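VirX1 (Cyanophage Syn10, PDB 6QGM) is a viral halogenase of the flavin-dependent tryptophan halogenase family that iodinates diverse substrates. Local coordinates at residues V403-A408 against S440-L445; S245-N250 against S398-V403. One frame throughout, in Å; residues are numbered along the deposited sequence.

Interaction 1: V403-A408 against S440-L445; sequences VAMHYA and STWQDL
Met405 and Trp442 are the residues whose CA atoms come nearest across the contact, 8.4 Å apart, on the last turns of helix 382-408 and the first turn of helix 441-451; the axes of the two short segments approach to 12.3 Å, their N-to-C directions 51° apart, a spacing that long side chains must bridge. Two of them do so, Met405 and Trp442, running past each other in opposite directions. Met405 has CG beside its backbone N (chi1 -77°) and is extended from there on, which lays the whole thioether over one face of the indole. CG stands 3.7 Å from the centroid of the six-membered ring, a CH-pi contact over the face, while SD, 4.8 Å from the same centroid and almost on the ring normal, makes a rather distant Met-aromatic contact. The methyl CE continues over the middle of the indole and ends 3.4 Å from Thr441 OG1. This Met-aromatic contact joins two helices of the tryptophan halogenase family member that are separated by 32 residues of chain. The edge of the six-membered ring faces small residues one turn apart: Ala404 CB is 3.8 Å from Trp442 CZ2, in the ring plane, and Ala408 CB is 3.5 Å from Trp442 CH2. Leu445 meets the thioether tip to tip, its CD2 4.0 Å from Met405 SD, and both side chains also touch Ile462 of helix 462-468. Tyr427 stacks on the indole, whose NE1 is hydrogen-bonded to Asp401 OD1; Ala408 also packs on Ala383 of a second subunit.

Interaction 2: S245-N250 against S398-V403; sequences SKKLAN and SFSDFV
Lys247 NZ is gripped by two oxygens from consecutive residues of helix 382-408: it donates to Ser400 OG at 2.8 Å and to Asp401 OD1 at 2.9 Å, the latter bond being part of a salt bridge. The ammonium approaches the carboxylate from above its plane, 70° out of it, and the lysine and aspartate side chains cross at about a right angle. With CG between the backbone N and the carbonyl carbon (chi1 53°) and an extended chain beyond, Lys247 spans the gap from loop to helix; its CE passes 3.6 Å from Ser400 CB. Leu248, the next residue, packs beside this polar pair: CD2 makes the apolar contact, 3.8 Å from Val403 CG1, and CD1 lies against the carbonyl oxygen of Ser400 at 3.8 Å. In this tryptophan halogenase family member, the segment 245-250 is the link between strand 241-243 and strand 252-258, so the contact fastens a strand connection to the side of a long helix. Further out, the same OD1 is the acceptor of the indole N-H of Trp442, which probably helps position it for the lysine. Ser400 OG, which accepts from the lysine, can itself donate back along the helix to the carbonyl of Ile396 or of Asp397. Beyond Leu248, Asn250 is in turn held by side-chain hydrogen bonds to Glu352 and to Tyr417 of helix 416-424.

How the interactions relate
Helix 382-408 is common to both interactions, which share Val403 and have centres about 9 Å apart. Interaction 2 uses residues 398-403 and interaction 1 the terminal residues 403-408, receiving the 245-250 loop and helix 441-451 respectively. In chain order the loop comes first, then the helix, then 440-445, so interaction 2 closes before interaction 1 opens. The two are in direct touch: Leu248 CD2 packs 3.8 Å from both Ala404 CA and Tyr407 CE2, and Asp401 OD1 serves both, as the acceptor of Lys247 and Trp442. A single helix thus ties the connection between strands 241-243 and 252-258 to helix 441-451.

Interaction 1: V403-A408 against S440-L445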
ATOM      1  N   VAL B 403      15.007  -5.813 -14.873  1.00 50.36           N
ATOM      2  CA  VAL B 403      15.748  -6.340 -16.059  1.00 50.08           C
ATOM      3  C   VAL B 403      14.746  -6.474 -17.219  1.00 50.33           C
ATOM      4  O   VAL B 403      15.088  -6.053 -18.322  1.00 51.93           O
ATOM      5  CB  VAL B 403      16.473  -7.660 -15.720  1.00 48.26           C
ATOM      6  CG1 VAL B 403      16.978  -8.389 -16.945  1.00 48.81           C
ATOM      7  CG2 VAL B 403      17.614  -7.416 -14.762  1.00 47.01           C
ATOM      8  N   ALA B 404      13.537  -6.986 -16.969  1.00 48.92           N
ATOM      9  CA  ALA B 404      12.485  -7.151 -17.996  1.00 48.60           C
ATOM     10  C   ALA B 404      12.142  -5.792 -18.632  1.00 49.52           C
ATOM     11  O   ALA B 404      11.866  -5.772 -19.850  1.00 48.11           O
ATOM     12  CB  ALA B 404      11.257  -7.811 -17.408  1.00 49.55           C
ATOM     13  N   MET B 405      12.186  -4.695 -17.860  1.00 50.67           N
ATOM     14  CA  MET B 405      11.823  -3.341 -18.346  1.00 50.89           C
ATOM     15  C   MET B 405      12.803  -2.865 -19.426  1.00 51.09           C
ATOM     16  O   MET B 405      12.369  -2.100 -20.296  1.00 51.24           O
ATOM     17  CB  MET B 405      11.787  -2.338 -17.193  1.00 53.18           C
ATOM     18  CG  MET B 405      10.547  -2.458 -16.341  1.00 55.19           C
ATOM     19  SD  MET B 405      10.362  -1.133 -15.149  1.00 58.46           S
ATOM     20  CE  MET B 405       8.831  -1.606 -14.349  1.00 61.01           C
ATOM     21  N   HIS B 406      14.060  -3.314 -19.387  1.00 52.22           N
ATOM     22  CA  HIS B 406      15.108  -2.995 -20.402  1.00 53.04           C
ATOM     23  C   HIS B 406      14.677  -3.472 -21.794  1.00 51.84           C
ATOM     24  O   HIS B 406      15.057  -2.821 -22.785  1.00 53.54           O
ATOM     25  CB  HIS B 406      16.455  -3.645 -20.056  1.00 54.12           C
ATOM     26  CG  HIS B 406      17.095  -3.133 -18.810  1.00 54.01           C
ATOM     27  ND1 HIS B 406      16.472  -3.178 -17.584  1.00 57.17           N
ATOM     28  CD2 HIS B 406      18.311  -2.607 -18.587  1.00 53.38           C
ATOM     29  CE1 HIS B 406      17.270  -2.670 -16.662  1.00 56.76           C
ATOM     30  NE2 HIS B 406      18.405  -2.317 -17.255  1.00 55.24           N
ATOM     31  N   TYR B 407      13.952  -4.589 -21.856  1.00 49.60           N
ATOM     32  CA  TYR B 407      13.451  -5.206 -23.108  1.00 49.82           C
ATOM     33  C   TYR B 407      12.114  -4.563 -23.483  1.00 49.84           C
ATOM     34  O   TYR B 407      11.932  -4.153 -24.635  1.00 51.25           O
ATOM     35  CB  TYR B 407      13.290  -6.723 -22.940  1.00 49.05           C
ATOM     36  CG  TYR B 407      14.563  -7.495 -22.695  1.00 46.87           C
ATOM     37  CD1 TYR B 407      15.411  -7.809 -23.736  1.00 46.31           C
ATOM     38  CD2 TYR B 407      14.900  -7.944 -21.429  1.00 46.69           C
ATOM     39  CE1 TYR B 407      16.578  -8.527 -23.535  1.00 47.38           C
ATOM     40  CE2 TYR B 407      16.061  -8.657 -21.199  1.00 47.26           C
ATOM     41  CZ  TYR B 407      16.906  -8.950 -22.259  1.00 48.93           C
ATOM     42  OH  TYR B 407      18.055  -9.665 -22.057  1.00 49.94           O
ATOM     43  N   ALA B 408      11.211  -4.481 -22.508  1.00 50.47           N
ATOM     44  CA  ALA B 408       9.779  -4.165 -22.689  1.00 52.28           C
ATOM     45  C   ALA B 408       9.599  -2.828 -23.418  1.00 54.10           C
ATOM     46  O   ALA B 408       8.652  -2.719 -24.229  1.00 54.57           O
ATOM     47  CB  ALA B 408       9.109  -4.133 -21.339  1.00 54.14           C
ATOM     48  N   SER B 440       4.689  -4.322  -7.930  1.00 57.61           N
ATOM     49  CA  SER B 440       3.724  -3.437  -8.641  1.00 59.66           C
ATOM     50  C   SER B 440       4.416  -2.236  -9.319  1.00 61.12           C
ATOM     51  O   SER B 440       3.770  -1.182  -9.465  1.00 61.86           O
ATOM     52  CB  SER B 440       2.627  -3.001  -7.700  1.00 59.21           C
ATOM     53  OG  SER B 440       3.147  -2.159  -6.687  1.00 60.23           O
ATOM     54  N   THR B 441       5.672  -2.373  -9.751  1.00 62.75           N
ATOM     55  CA  THR B 441       6.430  -1.256 -10.378  1.00 62.45           C
ATOM     56  C   THR B 441       5.888  -1.030 -11.797  1.00 62.48           C
ATOM     57  O   THR B 441       5.718   0.151 -12.143  1.00 60.12           O
ATOM     58  CB  THR B 441       7.950  -1.434 -10.248  1.00 64.11           C
ATOM     59  OG1 THR B 441       8.413  -2.473 -11.118  1.00 69.33           O
ATOM     60  CG2 THR B 441       8.372  -1.684  -8.813  1.00 63.66           C
ATOM     61  N   TRP B 442       5.571  -2.085 -12.566  1.00 62.66           N
ATOM     62  CA  TRP B 442       4.877  -1.959 -13.880  1.00 63.29           C
ATOM     63  C   TRP B 442       3.614  -1.090 -13.729  1.00 62.44           C
ATOM     64  O   TRP B 442       3.446  -0.124 -14.496  1.00 62.72           O
ATOM     65  CB  TRP B 442       4.508  -3.327 -14.467  1.00 64.42           C
ATOM     66  CG  TRP B 442       5.669  -4.223 -14.789  1.00 65.97           C
ATOM     67  CD1 TRP B 442       6.170  -5.240 -14.021  1.00 64.46           C
ATOM     68  CD2 TRP B 442       6.471  -4.187 -15.987  1.00 66.16           C
ATOM     69  NE1 TRP B 442       7.242  -5.817 -14.647  1.00 64.84           N
ATOM     70  CE2 TRP B 442       7.441  -5.205 -15.859  1.00 64.28           C
ATOM     71  CE3 TRP B 442       6.478  -3.381 -17.134  1.00 65.01           C
ATOM     72  CZ2 TRP B 442       8.396  -5.449 -16.842  1.00 63.41           C
ATOM     73  CZ3 TRP B 442       7.418  -3.626 -18.110  1.00 63.07           C
ATOM     74  CH2 TRP B 442       8.364  -4.643 -17.959  1.00 63.76           C
ATOM     75  N   GLN B 443       2.743  -1.446 -12.784  1.00 61.79           N
ATOM     76  CA  GLN B 443       1.463  -0.729 -12.519  1.00 61.29           C
ATOM     77  C   GLN B 443       1.761   0.721 -12.121  1.00 58.66           C
ATOM     78  O   GLN B 443       1.077   1.624 -12.630  1.00 56.01           O
ATOM     79  CB  GLN B 443       0.675  -1.453 -11.432  1.00 62.06           C
ATOM     80  CG  GLN B 443       0.111  -2.791 -11.897  1.00 63.02           C
ATOM     81  CD  GLN B 443      -0.420  -3.617 -10.750  1.00 65.72           C
ATOM     82  OE1 GLN B 443      -1.049  -3.096  -9.821  1.00 67.80           O
ATOM     83  NE2 GLN B 443      -0.162  -4.919 -10.794  1.00 64.33           N
ATOM     84  N   ASP B 444       2.757   0.922 -11.257  1.00 58.38           N
ATOM     85  CA  ASP B 444       3.030   2.232 -10.598  1.00 59.30           C
ATOM     86  C   ASP B 444       3.682   3.186 -11.609  1.00 55.26           C
ATOM     87  O   ASP B 444       3.317   4.398 -11.631  1.00 54.45           O
ATOM     88  CB  ASP B 444       3.862   2.058  -9.331  1.00 61.88           C
ATOM     89  CG  ASP B 444       3.139   1.297  -8.219  1.00 68.68           C
ATOM     90  OD1 ASP B 444       1.892   1.106  -8.320  1.00 72.06           O
ATOM     91  OD2 ASP B 444       3.826   0.873  -7.260  1.00 75.74           O
ATOM     92  N   LEU B 445       4.589   2.649 -12.432  1.00 53.16           N
ATOM     93  CA  LEU B 445       5.264   3.412 -13.510  1.00 52.29           C
ATOM     94  C   LEU B 445       4.214   3.857 -14.528  1.00 51.71           C
ATOM     95  O   LEU B 445       4.332   4.984 -15.030  1.00 51.94           O
ATOM     96  CB  LEU B 445       6.330   2.521 -14.158  1.00 51.63           C
ATOM     97  CG  LEU B 445       7.118   3.130 -15.309  1.00 52.54           C
ATOM     98  CD1 LEU B 445       7.893   4.351 -14.829  1.00 53.69           C
ATOM     99  CD2 LEU B 445       8.054   2.086 -15.888  1.00 50.13           C
TER

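Interaction 2: S245-N250 against S398-V403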
ATOM      1  N   SER B 245      10.673 -17.244 -17.422  1.00 55.22           N
ATOM      2  CA  SER B 245      10.462 -17.333 -18.899  1.00 54.82           C
ATOM      3  C   SER B 245       9.213 -16.560 -19.349  1.00 55.00           C
ATOM      4  O   SER B 245       9.098 -16.289 -20.566  1.00 54.17           O
ATOM      5  CB  SER B 245      10.422 -18.759 -19.391  1.00 53.71           C
ATOM      6  OG  SER B 245       9.781 -19.596 -18.456  1.00 54.45           O
ATOM      7  N   LYS B 246       8.323 -16.207 -18.420  1.00 56.52           N
ATOM      8  CA  LYS B 246       7.113 -15.406 -18.725  1.00 59.77           C
ATOM      9  C   LYS B 246       7.460 -13.938 -18.996  1.00 59.51           C
ATOM     10  O   LYS B 246       6.657 -13.324 -19.711  1.00 61.95           O
ATOM     11  CB  LYS B 246       6.075 -15.604 -17.616  1.00 63.94           C
ATOM     12  CG  LYS B 246       5.053 -16.695 -17.941  1.00 68.35           C
ATOM     13  CD  LYS B 246       4.751 -17.751 -16.878  1.00 70.41           C
ATOM     14  CE  LYS B 246       4.339 -19.037 -17.558  1.00 75.26           C
ATOM     15  NZ  LYS B 246       3.604 -19.929 -16.630  1.00 81.08           N
ATOM     16  N   LYS B 247       8.589 -13.403 -18.503  1.00 56.70           N
ATOM     17  CA  LYS B 247       8.993 -11.982 -18.771  1.00 57.18           C
ATOM     18  C   LYS B 247      10.416 -11.879 -19.356  1.00 57.96           C
ATOM     19  O   LYS B 247      10.733 -10.824 -19.995  1.00 61.45           O
ATOM     20  CB  LYS B 247       8.873 -11.123 -17.508  1.00 57.08           C
ATOM     21  CG  LYS B 247       9.594 -11.677 -16.289  1.00 58.78           C
ATOM     22  CD  LYS B 247       9.222 -10.977 -15.025  1.00 57.63           C
ATOM     23  CE  LYS B 247      10.137 -11.371 -13.903  1.00 57.66           C
ATOM     24  NZ  LYS B 247       9.729 -10.705 -12.650  1.00 59.48           N
ATOM     25  N   LEU B 248      11.260 -12.886 -19.135  1.00 55.65           N
ATOM     26  CA  LEU B 248      12.646 -12.923 -19.659  1.00 55.63           C
ATOM     27  C   LEU B 248      12.813 -14.183 -20.511  1.00 56.07           C
ATOM     28  O   LEU B 248      12.691 -15.289 -19.961  1.00 55.79           O
ATOM     29  CB  LEU B 248      13.623 -12.895 -18.476  1.00 55.08           C
ATOM     30  CG  LEU B 248      13.599 -11.627 -17.638  1.00 54.29           C
ATOM     31  CD1 LEU B 248      14.331 -11.841 -16.321  1.00 54.73           C
ATOM     32  CD2 LEU B 248      14.211 -10.468 -18.414  1.00 54.97           C
ATOM     33  N   ALA B 249      13.114 -14.004 -21.796  1.00 55.98           N
ATOM     34  CA  ALA B 249      13.147 -15.082 -22.810  1.00 56.39           C
ATOM     35  C   ALA B 249      14.492 -15.818 -22.791  1.00 57.93           C
ATOM     36  O   ALA B 249      14.553 -16.915 -23.345  1.00 58.81           O
ATOM     37  CB  ALA B 249      12.855 -14.493 -24.165  1.00 55.93           C
ATOM     38  N   ASN B 250      15.529 -15.239 -22.192  1.00 61.28           N
ATOM     39  CA  ASN B 250      16.925 -15.738 -22.308  1.00 63.27           C
ATOM     40  C   ASN B 250      17.110 -16.941 -21.377  1.00 62.45           C
ATOM     41  O   ASN B 250      16.905 -16.804 -20.185  1.00 65.53           O
ATOM     42  CB  ASN B 250      17.934 -14.599 -22.093  1.00 65.77           C
ATOM     43  CG  ASN B 250      17.829 -13.541 -23.169  1.00 65.01           C
ATOM     44  OD1 ASN B 250      17.327 -13.821 -24.250  1.00 64.22           O
ATOM     45  ND2 ASN B 250      18.305 -12.334 -22.891  1.00 65.30           N
ATOM     46  N   SER B 398      11.938  -8.280  -7.696  1.00 57.20           N
ATOM     47  CA  SER B 398      12.174  -6.846  -7.997  1.00 56.64           C
ATOM     48  C   SER B 398      13.148  -6.728  -9.164  1.00 55.50           C
ATOM     49  O   SER B 398      12.801  -6.100 -10.184  1.00 52.75           O
ATOM     50  CB  SER B 398      12.681  -6.111  -6.793  1.00 59.19           C
ATOM     51  OG  SER B 398      11.711  -6.126  -5.761  1.00 66.62           O
ATOM     52  N   PHE B 399      14.327  -7.335  -9.027  1.00 56.39           N
ATOM     53  CA  PHE B 399      15.442  -7.177  -9.990  1.00 56.90           C
ATOM     54  C   PHE B 399      15.059  -7.804 -11.329  1.00 57.19           C
ATOM     55  O   PHE B 399      15.443  -7.222 -12.351  1.00 61.30           O
ATOM     56  CB  PHE B 399      16.746  -7.731  -9.411  1.00 57.29           C
ATOM     57  CG  PHE B 399      17.575  -6.701  -8.701  1.00 57.53           C
ATOM     58  CD1 PHE B 399      18.356  -5.817  -9.438  1.00 58.64           C
ATOM     59  CD2 PHE B 399      17.521  -6.559  -7.321  1.00 58.42           C
ATOM     60  CE1 PHE B 399      19.077  -4.816  -8.807  1.00 57.38           C
ATOM     61  CE2 PHE B 399      18.248  -5.559  -6.693  1.00 57.03           C
ATOM     62  CZ  PHE B 399      19.035  -4.705  -7.438  1.00 57.94           C
ATOM     63  N   SER B 400      14.342  -8.932 -11.331  1.00 56.38           N
ATOM     64  CA  SER B 400      13.930  -9.634 -12.580  1.00 55.59           C
ATOM     65  C   SER B 400      12.932  -8.758 -13.357  1.00 55.76           C
ATOM     66  O   SER B 400      13.070  -8.688 -14.597  1.00 56.25           O
ATOM     67  CB  SER B 400      13.398 -11.030 -12.304  1.00 54.43           C
ATOM     68  OG  SER B 400      12.241 -10.989 -11.486  1.00 55.70           O
ATOM     69  N   ASP B 401      11.997  -8.089 -12.664  1.00 54.98           N
ATOM     70  CA  ASP B 401      11.077  -7.077 -13.264  1.00 53.52           C
ATOM     71  C   ASP B 401      11.873  -5.905 -13.848  1.00 51.71           C
ATOM     72  O   ASP B 401      11.559  -5.473 -14.975  1.00 51.09           O
ATOM     73  CB  ASP B 401      10.061  -6.544 -12.246  1.00 54.96           C
ATOM     74  CG  ASP B 401       8.792  -7.365 -12.143  1.00 57.48           C
ATOM     75  OD1 ASP B 401       8.514  -8.128 -13.075  1.00 60.30           O
ATOM     76  OD2 ASP B 401       8.112  -7.253 -11.129  1.00 61.73           O
ATOM     77  N   PHE B 402      12.849  -5.385 -13.107  1.00 50.89           N
ATOM     78  CA  PHE B 402      13.689  -4.242 -13.548  1.00 51.32           C
ATOM     79  C   PHE B 402      14.410  -4.622 -14.845  1.00 50.69           C
ATOM     80  O   PHE B 402      14.394  -3.840 -15.820  1.00 51.16           O
ATOM     81  CB  PHE B 402      14.656  -3.825 -12.437  1.00 52.04           C
ATOM     82  CG  PHE B 402      15.573  -2.686 -12.812  1.00 53.12           C
ATOM     83  CD1 PHE B 402      15.132  -1.593 -13.546  1.00 54.56           C
ATOM     84  CD2 PHE B 402      16.890  -2.697 -12.397  1.00 53.57           C
ATOM     85  CE1 PHE B 402      16.004  -0.560 -13.878  1.00 53.85           C
ATOM     86  CE2 PHE B 402      17.763  -1.672 -12.733  1.00 51.69           C
ATOM     87  CZ  PHE B 402      17.326  -0.609 -13.476  1.00 51.71           C
ATOM     88  N   VAL B 403      15.007  -5.813 -14.873  1.00 50.36           N
ATOM     89  CA  VAL B 403      15.748  -6.340 -16.059  1.00 50.08           C
ATOM     90  C   VAL B 403      14.746  -6.474 -17.219  1.00 50.33           C
ATOM     91  O   VAL B 403      15.088  -6.053 -18.322  1.00 51.93           O
ATOM     92  CB  VAL B 403      16.473  -7.660 -15.720  1.00 48.26           C
ATOM     93  CG1 VAL B 403      16.978  -8.389 -16.945  1.00 48.81           C
ATOM     94  CG2 VAL B 403      17.614  -7.416 -14.762  1.00 47.01           C
TER